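Local coordinates for N2152 (Neocallimastix frontalis, PDB 5U22), which probably hydrolyses arabinosyl glycosides, as a family 39 glycoside hydrolase from a rumen anaerobic fungus that joins a TIM barrel to a beta sandwich, at residues H44-K56 against I81-S94. Sequence-based numbering, arbitrary orientation.
Sequences HYGLIENVPKDYK and IGDVIKVAQRLKES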
ATOM      1  N   HIS A  44       4.019  -4.235  -5.725  1.00 12.80           N
ATOM      2  CA  HIS A  44       4.979  -4.076  -6.815  1.00 13.44           C
ATOM      3  C   HIS A  44       5.250  -5.428  -7.467  1.00 16.11           C
ATOM      4  O   HIS A  44       5.597  -6.385  -6.776  1.00 13.80           O
ATOM      5  CB  HIS A  44       6.275  -3.481  -6.264  1.00 15.94           C
ATOM      6  CG  HIS A  44       7.271  -3.120  -7.317  1.00 16.67           C
ATOM      7  ND1 HIS A  44       6.906  -2.494  -8.488  1.00 16.37           N
ATOM      8  CD2 HIS A  44       8.616  -3.274  -7.373  1.00 15.78           C
ATOM      9  CE1 HIS A  44       7.982  -2.286  -9.227  1.00 17.45           C
ATOM     10  NE2 HIS A  44       9.035  -2.742  -8.569  1.00 17.94           N
ATOM     11  N   TYR A  45       5.089  -5.507  -8.798  1.00 16.26           N
ATOM     12  CA  TYR A  45       5.168  -6.784  -9.527  1.00 13.78           C
ATOM     13  C   TYR A  45       4.267  -7.845  -8.898  1.00 14.87           C
ATOM     14  O   TYR A  45       4.544  -9.047  -8.982  1.00 15.07           O
ATOM     15  CB  TYR A  45       6.599  -7.326  -9.603  1.00 13.24           C
ATOM     16  CG  TYR A  45       7.517  -6.677 -10.621  1.00 14.31           C
ATOM     17  CD1 TYR A  45       8.104  -5.439 -10.371  1.00 13.46           C
ATOM     18  CD2 TYR A  45       7.845  -7.339 -11.813  1.00 18.04           C
ATOM     19  CE1 TYR A  45       8.980  -4.866 -11.278  1.00 17.21           C
ATOM     20  CE2 TYR A  45       8.720  -6.761 -12.741  1.00 12.81           C
ATOM     21  CZ  TYR A  45       9.289  -5.533 -12.458  1.00 16.97           C
ATOM     22  OH  TYR A  45      10.154  -4.955 -13.364  1.00 16.10           O
ATOM     23  N   GLY A  46       3.201  -7.408  -8.220  1.00 14.62           N
ATOM     24  CA  GLY A  46       2.329  -8.360  -7.563  1.00 15.33           C
ATOM     25  C   GLY A  46       1.404  -9.065  -8.516  1.00 15.70           C
ATOM     26  O   GLY A  46       0.941 -10.168  -8.217  1.00 17.82           O
ATOM     27  N   LEU A  47       1.138  -8.446  -9.661  1.00 12.73           N
ATOM     28  CA  LEU A  47       0.320  -9.020 -10.719  1.00 13.95           C
ATOM     29  C   LEU A  47       1.121  -8.927 -12.003  1.00 15.41           C
ATOM     30  O   LEU A  47       1.612  -7.848 -12.339  1.00 16.99           O
ATOM     31  CB  LEU A  47      -1.005  -8.265 -10.858  1.00 16.12           C
ATOM     32  CG  LEU A  47      -1.938  -8.679 -11.995  1.00 15.44           C
ATOM     33  CD1 LEU A  47      -2.330 -10.141 -11.861  1.00 16.06           C
ATOM     34  CD2 LEU A  47      -3.180  -7.782 -12.009  1.00 16.89           C
ATOM     35  N   ILE A  48       1.274 -10.046 -12.709  1.00 14.25           N
ATOM     36  CA  ILE A  48       1.990 -10.017 -13.985  1.00 14.00           C
ATOM     37  C   ILE A  48       1.127 -10.639 -15.075  1.00 17.70           C
ATOM     38  O   ILE A  48      -0.085 -10.820 -14.890  1.00 17.13           O
ATOM     39  CB  ILE A  48       3.361 -10.708 -13.876  1.00 13.25           C
ATOM     40  CG1 ILE A  48       3.208 -12.174 -13.451  1.00 15.28           C
ATOM     41  CG2 ILE A  48       4.246  -9.949 -12.869  1.00 14.97           C
ATOM     42  CD1 ILE A  48       4.550 -12.876 -13.333  1.00 14.35           C
ATOM     43  N   GLU A  49       1.740 -10.957 -16.222  1.00 16.45           N
ATOM     44  CA  GLU A  49       0.952 -11.292 -17.409  1.00 13.94           C
ATOM     45  C   GLU A  49       0.067 -12.504 -17.169  1.00 15.97           C
ATOM     46  O   GLU A  49      -1.097 -12.521 -17.589  1.00 20.41           O
ATOM     47  CB  GLU A  49       1.866 -11.532 -18.615  1.00 17.94           C
ATOM     48  CG  GLU A  49       2.480 -10.265 -19.220  1.00 18.05           C
ATOM     49  CD  GLU A  49       3.825  -9.918 -18.604  1.00 20.44           C
ATOM     50  OE1 GLU A  49       4.102 -10.388 -17.476  1.00 16.95           O
ATOM     51  OE2 GLU A  49       4.609  -9.182 -19.255  1.00 17.82           O
ATOM     52  N   ASN A  50       0.590 -13.534 -16.500  1.00 17.68           N
ATOM     53  CA  ASN A  50      -0.232 -14.721 -16.284  1.00 18.72           C
ATOM     54  C   ASN A  50      -0.000 -15.350 -14.911  1.00 19.24           C
ATOM     55  O   ASN A  50      -0.250 -16.549 -14.737  1.00 21.73           O
ATOM     56  CB  ASN A  50       0.011 -15.758 -17.400  1.00 18.92           C
ATOM     57  CG  ASN A  50      -1.162 -16.719 -17.572  1.00 27.31           C
ATOM     58  OD1 ASN A  50      -2.319 -16.334 -17.406  1.00 22.82           O
ATOM     59  ND2 ASN A  50      -0.864 -17.974 -17.900  1.00 24.83           N
ATOM     60  N   VAL A  51       0.488 -14.580 -13.941  1.00 15.81           N
ATOM     61  CA  VAL A  51       0.539 -15.018 -12.551  1.00 16.05           C
ATOM     62  C   VAL A  51      -0.014 -13.870 -11.721  1.00 19.59           C
ATOM     63  O   VAL A  51       0.397 -12.727 -11.918  1.00 18.88           O
ATOM     64  CB  VAL A  51       1.957 -15.392 -12.088  1.00 20.42           C
ATOM     65  CG1 VAL A  51       1.904 -16.044 -10.699  1.00 15.86           C
ATOM     66  CG2 VAL A  51       2.645 -16.329 -13.098  1.00 18.72           C
ATOM     67  N   PRO A  52      -0.978 -14.153 -10.823  1.00 18.25           N
ATOM     68  CA  PRO A  52      -1.657 -15.437 -10.631  1.00 21.34           C
ATOM     69  C   PRO A  52      -2.431 -15.806 -11.882  1.00 19.60           C
ATOM     70  O   PRO A  52      -2.885 -14.918 -12.596  1.00 17.13           O
ATOM     71  CB  PRO A  52      -2.626 -15.172  -9.464  1.00 23.16           C
ATOM     72  CG  PRO A  52      -2.170 -13.889  -8.838  1.00 21.34           C
ATOM     73  CD  PRO A  52      -1.526 -13.106  -9.949  1.00 17.45           C
ATOM     74  N   LYS A  53      -2.565 -17.101 -12.153  1.00 22.11           N
ATOM     75  CA  LYS A  53      -3.336 -17.522 -13.317  1.00 19.48           C
ATOM     76  C   LYS A  53      -4.822 -17.251 -13.109  1.00 18.93           C
ATOM     77  O   LYS A  53      -5.513 -16.762 -14.016  1.00 20.70           O
ATOM     78  CB  LYS A  53      -3.069 -19.007 -13.578  1.00 20.00           C
ATOM     79  CG  LYS A  53      -2.958 -19.426 -15.022  1.00 33.12           C
ATOM     80  CD  LYS A  53      -2.623 -20.925 -15.124  1.00 26.58           C
ATOM     81  CE  LYS A  53      -1.120 -21.170 -15.144  1.00 34.15           C
ATOM     82  NZ  LYS A  53      -0.761 -22.609 -15.362  1.00 34.82           N
ATOM     83  N   ASP A  54      -5.325 -17.539 -11.910  1.00 15.76           N
ATOM     84  CA  ASP A  54      -6.753 -17.470 -11.614  1.00 18.28           C
ATOM     85  C   ASP A  54      -7.069 -16.082 -11.081  1.00 18.32           C
ATOM     86  O   ASP A  54      -7.057 -15.847  -9.872  1.00 17.86           O
ATOM     87  CB  ASP A  54      -7.121 -18.562 -10.614  1.00 19.46           C
ATOM     88  CG  ASP A  54      -8.605 -18.631 -10.321  1.00 19.70           C
ATOM     89  OD1 ASP A  54      -9.347 -17.688 -10.669  1.00 17.32           O
ATOM     90  OD2 ASP A  54      -9.024 -19.632  -9.695  1.00 18.21           O
ATOM     91  N   TYR A  55      -7.378 -15.154 -11.995  1.00 17.23           N
ATOM     92  CA  TYR A  55      -7.694 -13.788 -11.584  1.00 15.92           C
ATOM     93  C   TYR A  55      -8.924 -13.756 -10.683  1.00 16.71           C
ATOM     94  O   TYR A  55      -8.935 -13.060  -9.666  1.00 16.73           O
ATOM     95  CB  TYR A  55      -7.911 -12.886 -12.806  1.00 16.80           C
ATOM     96  CG  TYR A  55      -7.995 -11.406 -12.444  1.00 16.60           C
ATOM     97  CD1 TYR A  55      -9.161 -10.857 -11.919  1.00 18.48           C
ATOM     98  CD2 TYR A  55      -6.901 -10.567 -12.611  1.00 20.78           C
ATOM     99  CE1 TYR A  55      -9.239  -9.518 -11.574  1.00 18.12           C
ATOM    100  CE2 TYR A  55      -6.969  -9.234 -12.278  1.00 17.77           C
ATOM    101  CZ  TYR A  55      -8.134  -8.714 -11.757  1.00 22.36           C
ATOM    102  OH  TYR A  55      -8.191  -7.390 -11.418  1.00 22.18           O
ATOM    103  N   LYS A  56      -9.965 -14.516 -11.036  1.00 17.17           N
ATOM    104  CA  LYS A  56     -11.233 -14.395 -10.327  1.00 18.47           C
ATOM    105  C   LYS A  56     -11.148 -14.879  -8.888  1.00 17.02           C
ATOM    106  O   LYS A  56     -11.863 -14.354  -8.023  1.00 18.32           O
ATOM    107  CB  LYS A  56     -12.328 -15.164 -11.069  1.00 21.99           C
ATOM    108  CG  LYS A  56     -12.590 -14.655 -12.486  1.00 18.33           C
ATOM    109  CD  LYS A  56     -13.754 -15.408 -13.150  1.00 23.31           C
ATOM    110  CE  LYS A  56     -13.942 -14.972 -14.594  1.00 26.40           C
ATOM    111  NZ  LYS A  56     -14.336 -13.548 -14.687  1.00 28.73           N
ATOM    112  N   ILE A  81       9.314 -10.106 -16.811  1.00 18.24           N
ATOM    113  CA  ILE A  81       7.861 -10.143 -16.650  1.00 14.60           C
ATOM    114  C   ILE A  81       7.331  -8.792 -16.184  1.00 16.23           C
ATOM    115  O   ILE A  81       8.075  -7.933 -15.708  1.00 16.95           O
ATOM    116  CB  ILE A  81       7.411 -11.238 -15.648  1.00 14.75           C
ATOM    117  CG1 ILE A  81       7.637 -10.819 -14.188  1.00 18.68           C
ATOM    118  CG2 ILE A  81       8.046 -12.592 -15.960  1.00 18.14           C
ATOM    119  CD1 ILE A  81       9.084 -10.579 -13.762  1.00 17.55           C
ATOM    120  N   GLY A  82       6.014  -8.624 -16.320  1.00 19.77           N
ATOM    121  CA  GLY A  82       5.275  -7.582 -15.635  1.00 19.64           C
ATOM    122  C   GLY A  82       4.748  -6.449 -16.484  1.00 18.76           C
ATOM    123  O   GLY A  82       4.351  -5.423 -15.920  1.00 19.00           O
ATOM    124  N   ASP A  83       4.717  -6.599 -17.808  1.00 15.64           N
ATOM    125  CA  ASP A  83       4.374  -5.495 -18.700  1.00 14.78           C
ATOM    126  C   ASP A  83       3.120  -4.772 -18.225  1.00 17.18           C
ATOM    127  O   ASP A  83       2.063  -5.385 -18.061  1.00 20.83           O
ATOM    128  CB  ASP A  83       4.180  -6.022 -20.119  1.00 16.88           C
ATOM    129  CG  ASP A  83       3.807  -4.927 -21.100  1.00 20.53           C
ATOM    130  OD1 ASP A  83       2.599  -4.638 -21.229  1.00 25.92           O
ATOM    131  OD2 ASP A  83       4.718  -4.371 -21.750  1.00 26.62           O
ATOM    132  N   VAL A  84       3.243  -3.460 -18.006  1.00 15.79           N
ATOM    133  CA  VAL A  84       2.165  -2.719 -17.360  1.00 14.37           C
ATOM    134  C   VAL A  84       0.939  -2.624 -18.254  1.00 15.67           C
ATOM    135  O   VAL A  84      -0.186  -2.557 -17.753  1.00 16.73           O
ATOM    136  CB  VAL A  84       2.651  -1.323 -16.931  1.00 16.47           C
ATOM    137  CG1 VAL A  84       2.926  -0.432 -18.166  1.00 17.84           C
ATOM    138  CG2 VAL A  84       1.637  -0.666 -15.962  1.00 14.70           C
ATOM    139  N   ILE A  85       1.113  -2.622 -19.578  1.00 14.15           N
ATOM    140  CA  ILE A  85      -0.067  -2.562 -20.435  1.00 17.74           C
ATOM    141  C   ILE A  85      -0.857  -3.862 -20.340  1.00 18.48           C
ATOM    142  O   ILE A  85      -2.093  -3.846 -20.262  1.00 18.21           O
ATOM    143  CB  ILE A  85       0.326  -2.224 -21.886  1.00 18.39           C
ATOM    144  CG1 ILE A  85       0.823  -0.775 -21.951  1.00 19.50           C
ATOM    145  CG2 ILE A  85      -0.875  -2.415 -22.808  1.00 23.12           C
ATOM    146  CD1 ILE A  85       1.255  -0.318 -23.324  1.00 19.16           C
ATOM    147  N   LYS A  86      -0.159  -5.004 -20.328  1.00 18.13           N
ATOM    148  CA  LYS A  86      -0.826  -6.282 -20.103  1.00 19.66           C
ATOM    149  C   LYS A  86      -1.439  -6.351 -18.711  1.00 19.61           C
ATOM    150  O   LYS A  86      -2.524  -6.915 -18.532  1.00 17.44           O
ATOM    151  CB  LYS A  86       0.148  -7.448 -20.304  1.00 20.41           C
ATOM    152  CG  LYS A  86       0.718  -7.598 -21.721  1.00 21.56           C
ATOM    153  CD  LYS A  86      -0.303  -7.230 -22.809  1.00 33.65           C
ATOM    154  CE  LYS A  86      -1.380  -8.290 -23.009  1.00 36.69           C
ATOM    155  NZ  LYS A  86      -2.714  -7.677 -23.317  1.00 44.08           N
ATOM    156  N   VAL A  87      -0.757  -5.797 -17.706  1.00 17.96           N
ATOM    157  CA  VAL A  87      -1.296  -5.850 -16.347  1.00 16.83           C
ATOM    158  C   VAL A  87      -2.539  -4.978 -16.240  1.00 19.84           C
ATOM    159  O   VAL A  87      -3.554  -5.381 -15.649  1.00 18.78           O
ATOM    160  CB  VAL A  87      -0.214  -5.435 -15.333  1.00 18.07           C
ATOM    161  CG1 VAL A  87      -0.817  -5.253 -13.942  1.00 17.16           C
ATOM    162  CG2 VAL A  87       0.893  -6.475 -15.299  1.00 17.46           C
ATOM    163  N   ALA A  88      -2.484  -3.770 -16.822  1.00 17.44           N
ATOM    164  CA  ALA A  88      -3.650  -2.894 -16.838  1.00 15.60           C
ATOM    165  C   ALA A  88      -4.839  -3.563 -17.516  1.00 18.64           C
ATOM    166  O   ALA A  88      -5.985  -3.380 -17.090  1.00 15.78           O
ATOM    167  CB  ALA A  88      -3.309  -1.574 -17.532  1.00 16.81           C
ATOM    168  N   GLN A  89      -4.594  -4.363 -18.557  1.00 14.68           N
ATOM    169  CA  GLN A  89      -5.717  -5.064 -19.180  1.00 17.94           C
ATOM    170  C   GLN A  89      -6.321  -6.096 -18.234  1.00 17.94           C
ATOM    171  O   GLN A  89      -7.549  -6.225 -18.153  1.00 16.36           O
ATOM    172  CB  GLN A  89      -5.287  -5.730 -20.486  1.00 21.34           C
ATOM    173  CG  GLN A  89      -6.420  -6.485 -21.184  1.00 22.52           C
ATOM    174  CD  GLN A  89      -7.607  -5.601 -21.586  1.00 37.24           C
ATOM    175  OE1 GLN A  89      -7.439  -4.546 -22.202  1.00 38.55           O
ATOM    176  NE2 GLN A  89      -8.818  -6.047 -21.250  1.00 38.09           N
ATOM    177  N   ARG A  90      -5.482  -6.847 -17.517  1.00 18.76           N
ATOM    178  CA  ARG A  90      -6.026  -7.782 -16.538  1.00 21.94           C
ATOM    179  C   ARG A  90      -6.864  -7.051 -15.500  1.00 21.00           C
ATOM    180  O   ARG A  90      -7.933  -7.531 -15.106  1.00 18.33           O
ATOM    181  CB  ARG A  90      -4.906  -8.569 -15.850  1.00 17.27           C
ATOM    182  CG  ARG A  90      -4.005  -9.346 -16.802  1.00 21.06           C
ATOM    183  CD  ARG A  90      -3.203 -10.407 -16.052  1.00 19.93           C
ATOM    184  NE  ARG A  90      -4.065 -11.511 -15.638  1.00 19.89           N
ATOM    185  CZ  ARG A  90      -3.687 -12.508 -14.842  1.00 16.23           C
ATOM    186  NH1 ARG A  90      -2.450 -12.549 -14.352  1.00 15.33           N
ATOM    187  NH2 ARG A  90      -4.550 -13.467 -14.532  1.00 13.94           N
ATOM    188  N   LEU A  91      -6.405  -5.875 -15.065  1.00 19.23           N
ATOM    189  CA  LEU A  91      -7.056  -5.157 -13.973  1.00 18.36           C
ATOM    190  C   LEU A  91      -8.409  -4.574 -14.355  1.00 19.57           C
ATOM    191  O   LEU A  91      -9.160  -4.169 -13.459  1.00 22.57           O
ATOM    192  CB  LEU A  91      -6.137  -4.039 -13.463  1.00 15.99           C
ATOM    193  CG  LEU A  91      -4.967  -4.537 -12.611  1.00 15.66           C
ATOM    194  CD1 LEU A  91      -3.953  -3.417 -12.363  1.00 17.63           C
ATOM    195  CD2 LEU A  91      -5.478  -5.107 -11.284  1.00 17.78           C
ATOM    196  N   LYS A  92      -8.740  -4.516 -15.647  1.00 15.63           N
ATOM    197  CA  LYS A  92     -10.072  -4.058 -16.037  1.00 17.22           C
ATOM    198  C   LYS A  92     -11.164  -4.921 -15.434  1.00 19.24           C
ATOM    199  O   LYS A  92     -12.302  -4.458 -15.296  1.00 19.94           O
ATOM    200  CB  LYS A  92     -10.205  -4.037 -17.563  1.00 20.40           C
ATOM    201  CG  LYS A  92      -9.443  -2.920 -18.244  1.00 27.72           C
ATOM    202  N   GLU A  93     -10.843  -6.165 -15.072  1.00 20.60           N
ATOM    203  CA  GLU A  93     -11.806  -7.030 -14.405  1.00 21.51           C
ATOM    204  C   GLU A  93     -12.122  -6.547 -12.993  1.00 24.86           C
ATOM    205  O   GLU A  93     -13.154  -6.934 -12.433  1.00 26.92           O
ATOM    206  CB  GLU A  93     -11.280  -8.466 -14.390  1.00 23.39           C
ATOM    207  CG  GLU A  93     -12.227  -9.468 -13.754  1.00 26.52           C
ATOM    208  CD  GLU A  93     -12.001 -10.894 -14.231  1.00 31.56           C
ATOM    209  OE1 GLU A  93     -10.932 -11.178 -14.821  1.00 27.09           O
ATOM    210  OE2 GLU A  93     -12.904 -11.729 -14.011  1.00 28.27           O
ATOM    211  N   SER A  94     -11.271  -5.690 -12.417  1.00 21.61           N
ATOM    212  CA  SER A  94     -11.546  -4.994 -11.160  1.00 19.64           C
ATOM    213  C   SER A  94     -11.729  -3.513 -11.459  1.00 24.13           C
ATOM    214  O   SER A  94     -10.756  -2.743 -11.417  1.00 20.78           O
ATOM    215  CB  SER A  94     -10.413  -5.201 -10.152  1.00 20.47           C
ATOM    216  OG  SER A  94     -10.226  -6.569  -9.878  1.00 20.41           O
TER
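Arg90 reaches from helix 84-91 into the bend of loop 44-54. CB passes Tyr55 CE2 at 4.2 Å. CD lies close to two backbone carbonyls, Ile48 O and Glu49 O, NE passes Glu49 O at 3.7 Å, and the bend at chi3 (72°) swings the guanidinium in among the loop's carbonyls. There NH1 donates to Ile48 O at 3.0 Å and, with its other hydrogen, to Pro52 O; NH2 closes on that same Pro52 O at 2.9 Å, nearly along the C=O axis. Both oxygens lie in the guanidinium plane, so three bonds fix the rotation of the group and tie down the loop around the cis peptide before Pro52. Tyr55 CD2 sits over one face of the guanidinium, the ring steeply inclined (58°), and the Tyr55 hydroxyl shares a 2.7 Å hydrogen bond with Ser94 OG at the ring edge.

At the other end of the helix, Glu49 takes two backbone amides: Gly82 N meets OE1 on its syn side at 2.8 Å, while Asp83 N comes to OE2 from above the carboxylate plane. Asp83 itself N-caps the helix through Lys86 N. Beside Arg90, Leu47 CD2 packs on Leu91 CD2 at 3.6 Å.

The loop thus lies across the helix that links parallel strands 66-70 and 98-102 of the TIM barrel; Leu47 also touches Met67 on the first strand, and Leu91 rests on Val99 of the second.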